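Local structure of butyryl-CoA dehydrogenase (Marinomonas mediterranea, 6CXT) at residues Gly177-Thr182 with Gly231-Ala236. The protein belongs to the acyl-CoA dehydrogenase family of flavoproteins and binds flavin-adenine dinucleotide. Residues are numbered along the deposited sequence; the frame is centred on the assembly and turned at random.
Sequences GYLGQT and GARIFA. With FK4 (S-[2-({N-[(2R)-2-hydroxy-4-{[(R)-hydroxy(oxo)-lambda~5~-phosphanyl]oxy}-3,3-dimethylbutanoyl]-beta-alanyl}amino)ethyl] 1H-pyrrole-2-carbothioate), chain C.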
loop_
_atom_site.group_PDB
_atom_site.type_symbol
_atom_site.label_atom_id
_atom_site.label_comp_id
_atom_site.label_asym_id
_atom_site.label_seq_id
_atom_site.Cartn_x
_atom_site.Cartn_y
_atom_site.Cartn_z
ATOM N N GLY B 177 -18.680 -28.506 22.397
ATOM C CA GLY B 177 -18.053 -27.595 21.366
ATOM C C GLY B 177 -16.860 -26.858 21.938
ATOM O O GLY B 177 -15.890 -27.474 22.425
ATOM N N TYR B 178 -16.989 -25.524 21.953
ATOM C CA TYR B 178 -16.006 -24.578 22.473
ATOM C C TYR B 178 -15.566 -24.853 23.891
ATOM O O TYR B 178 -14.411 -24.563 24.265
ATOM C CB TYR B 178 -16.603 -23.132 22.323
ATOM C CG TYR B 178 -15.935 -21.996 23.046
ATOM C CD1 TYR B 178 -14.599 -21.649 22.780
ATOM C CD2 TYR B 178 -16.655 -21.226 23.987
ATOM C CE1 TYR B 178 -13.994 -20.576 23.443
ATOM C CE2 TYR B 178 -16.068 -20.154 24.662
ATOM C CZ TYR B 178 -14.731 -19.827 24.379
ATOM O OH TYR B 178 -14.153 -18.757 25.031
ATOM N N LEU B 179 -16.464 -25.415 24.714
ATOM C CA LEU B 179 -16.082 -25.685 26.095
ATOM C C LEU B 179 -15.878 -27.210 26.304
ATOM O O LEU B 179 -16.007 -27.731 27.433
ATOM C CB LEU B 179 -17.079 -25.066 27.076
ATOM C CG LEU B 179 -17.284 -23.548 26.944
ATOM C CD1 LEU B 179 -18.469 -23.150 27.816
ATOM C CD2 LEU B 179 -16.034 -22.754 27.384
ATOM N N GLY B 180 -15.585 -27.893 25.197
ATOM C CA GLY B 180 -15.293 -29.337 25.206
ATOM C C GLY B 180 -13.855 -29.819 24.969
ATOM O O GLY B 180 -13.648 -31.000 24.576
ATOM N N GLN B 181 -12.872 -28.958 25.264
ATOM C CA GLN B 181 -11.474 -29.298 25.046
ATOM C C GLN B 181 -10.770 -29.186 26.351
ATOM O O GLN B 181 -11.233 -28.496 27.238
ATOM C CB GLN B 181 -10.829 -28.309 23.994
ATOM C CG GLN B 181 -11.390 -28.474 22.610
ATOM C CD GLN B 181 -10.996 -27.329 21.649
ATOM O OE1 GLN B 181 -10.387 -26.362 22.072
ATOM N NE2 GLN B 181 -11.342 -27.463 20.376
ATOM N N THR B 182 -9.601 -29.830 26.473
ATOM C CA THR B 182 -8.800 -29.768 27.685
ATOM C C THR B 182 -7.305 -29.702 27.334
ATOM O O THR B 182 -6.889 -30.266 26.323
ATOM C CB THR B 182 -9.106 -31.069 28.562
ATOM O OG1 THR B 182 -10.534 -31.122 28.832
ATOM C CG2 THR B 182 -8.338 -31.109 29.846
ATOM N N GLY B 231 -9.951 -26.082 27.960
ATOM C CA GLY B 231 -8.858 -26.122 26.970
ATOM C C GLY B 231 -8.858 -24.894 26.055
ATOM O O GLY B 231 -7.802 -24.238 25.899
ATOM N N ALA B 232 -10.011 -24.588 25.448
ATOM C CA ALA B 232 -10.094 -23.432 24.541
ATOM C C ALA B 232 -9.690 -22.110 25.201
ATOM O O ALA B 232 -8.948 -21.312 24.602
ATOM C CB ALA B 232 -11.459 -23.330 23.898
ATOM N N ARG B 233 -10.145 -21.875 26.427
ATOM C CA ARG B 233 -9.849 -20.641 27.151
ATOM C C ARG B 233 -8.452 -20.568 27.720
ATOM O O ARG B 233 -7.842 -19.488 27.793
ATOM C CB ARG B 233 -10.944 -20.317 28.192
ATOM C CG ARG B 233 -12.296 -20.079 27.500
ATOM C CD ARG B 233 -13.474 -19.812 28.442
ATOM N NE ARG B 233 -13.335 -18.536 29.126
ATOM C CZ ARG B 233 -13.699 -17.343 28.644
ATOM N NH1 ARG B 233 -14.278 -17.201 27.438
ATOM N NH2 ARG B 233 -13.497 -16.274 29.412
ATOM N N ILE B 234 -7.901 -21.706 28.114
ATOM C CA ILE B 234 -6.499 -21.742 28.498
ATOM C C ILE B 234 -5.616 -21.470 27.242
ATOM O O ILE B 234 -4.618 -20.766 27.345
ATOM C CB ILE B 234 -6.123 -23.110 29.149
ATOM C CG1 ILE B 234 -6.790 -23.158 30.548
ATOM C CG2 ILE B 234 -4.587 -23.261 29.306
ATOM C CD1 ILE B 234 -6.613 -24.457 31.304
ATOM N N PHE B 235 -5.993 -22.052 26.117
ATOM C CA PHE B 235 -5.247 -21.784 24.884
ATOM C C PHE B 235 -5.317 -20.265 24.557
ATOM O O PHE B 235 -4.289 -19.608 24.350
ATOM C CB PHE B 235 -5.753 -22.573 23.717
ATOM C CG PHE B 235 -4.955 -22.280 22.478
ATOM C CD1 PHE B 235 -3.579 -22.649 22.433
ATOM C CD2 PHE B 235 -5.510 -21.514 21.428
ATOM C CE1 PHE B 235 -2.789 -22.310 21.324
ATOM C CE2 PHE B 235 -4.718 -21.197 20.306
ATOM C CZ PHE B 235 -3.377 -21.599 20.262
ATOM N N ALA B 236 -6.530 -19.693 24.587
ATOM C CA ALA B 236 -6.648 -18.236 24.408
ATOM C C ALA B 236 -5.753 -17.473 25.374
ATOM O O ALA B 236 -5.104 -16.479 24.983
ATOM C CB ALA B 236 -8.106 -17.762 24.488
HETATM O O01 FK4 C . -10.250 -15.939 21.635
HETATM P P02 FK4 C . -10.915 -17.280 21.180
HETATM O O03 FK4 C . -10.458 -17.860 19.796
HETATM C C04 FK4 C . -10.176 -16.976 18.750
HETATM C C05 FK4 C . -10.351 -17.541 17.372
HETATM C C06 FK4 C . -9.947 -16.439 16.358
HETATM C C07 FK4 C . -11.843 -17.941 17.211
HETATM C C08 FK4 C . -9.515 -18.832 17.169
HETATM O O09 FK4 C . -9.902 -19.559 16.028
HETATM C C10 FK4 C . -7.993 -18.579 17.169
HETATM N N11 FK4 C . -7.342 -18.970 15.927
HETATM C C12 FK4 C . -5.944 -18.755 15.811
HETATM C C13 FK4 C . -5.131 -19.989 16.263
HETATM C C14 FK4 C . -3.784 -19.645 16.736
HETATM N N15 FK4 C . -2.912 -20.726 16.567
HETATM C C16 FK4 C . -1.537 -20.623 17.058
HETATM C C17 FK4 C . -0.964 -22.002 17.437
HETATM S S18 FK4 C . 0.472 -21.881 18.465
HETATM C C19 FK4 C . 1.632 -20.999 17.420
HETATM C C20 FK4 C . 2.910 -21.068 18.159
HETATM C C21 FK4 C . 4.175 -20.772 17.702
HETATM C C22 FK4 C . 5.029 -20.968 18.807
HETATM C C23 FK4 C . 4.252 -21.392 19.913
HETATM N N24 FK4 C . 2.956 -21.450 19.541
HETATM O O25 FK4 C . 1.415 -20.936 16.190
HETATM O O26 FK4 C . -3.470 -18.574 17.252
HETATM O O27 FK4 C . -7.332 -18.024 18.110
HETATM O O28 FK4 C . -10.621 -18.307 22.224
HETATM O O HOH W 1 -12.553 -26.027 25.671
#
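Arg233 NH1 donates a hydrogen bond of 2.9 Å to Tyr178 OH, bent to 143° at the hydrogen. Gly231 N probably donates to Gln181 O at 2.8 Å, although the position of that oxygen is less certain. These links tie the first turn of helix 231-245 to the turn at Tyr178 and to the start of strand 181-187, joining the middle beta domain of the acyl-CoA dehydrogenase fold to its C-terminal helical domain, a worked example of a helix start fastened through backbone, water and side chains together. Beside the backbone bond, water 1 accepts from Gln181 N and from Ala232 N, in the first turn of the helix, and donates to Tyr178 O at 2.8 Å.

The guanidinium stands almost upright to the phenol, their planes 84° apart, with the hydroxyl near its edge but 19° out of its plane. A bend at chi3 turns the arginine's end back to this hydroxyl, while NE forms a salt bridge with Glu55 of the neighbouring alpha/beta hydrolase fold protein, so the arginine joins an interface between chains. Leu179 CD2 lies alongside Arg233 CD at 4.0 Å. Gln181, whose NE2 is bonded to Ile134 O, brings OE1 to 3.7 Å from Ala232 CB. A turn further on, Phe235 lines the FK4 pocket with its ring edge, and Ala236 CB lies 3.4 Å from FK4 O28. Back at the turn, Ala232 CB meets Tyr178 CD1 at 3.7 Å and Tyr178 O at 3.2 Å.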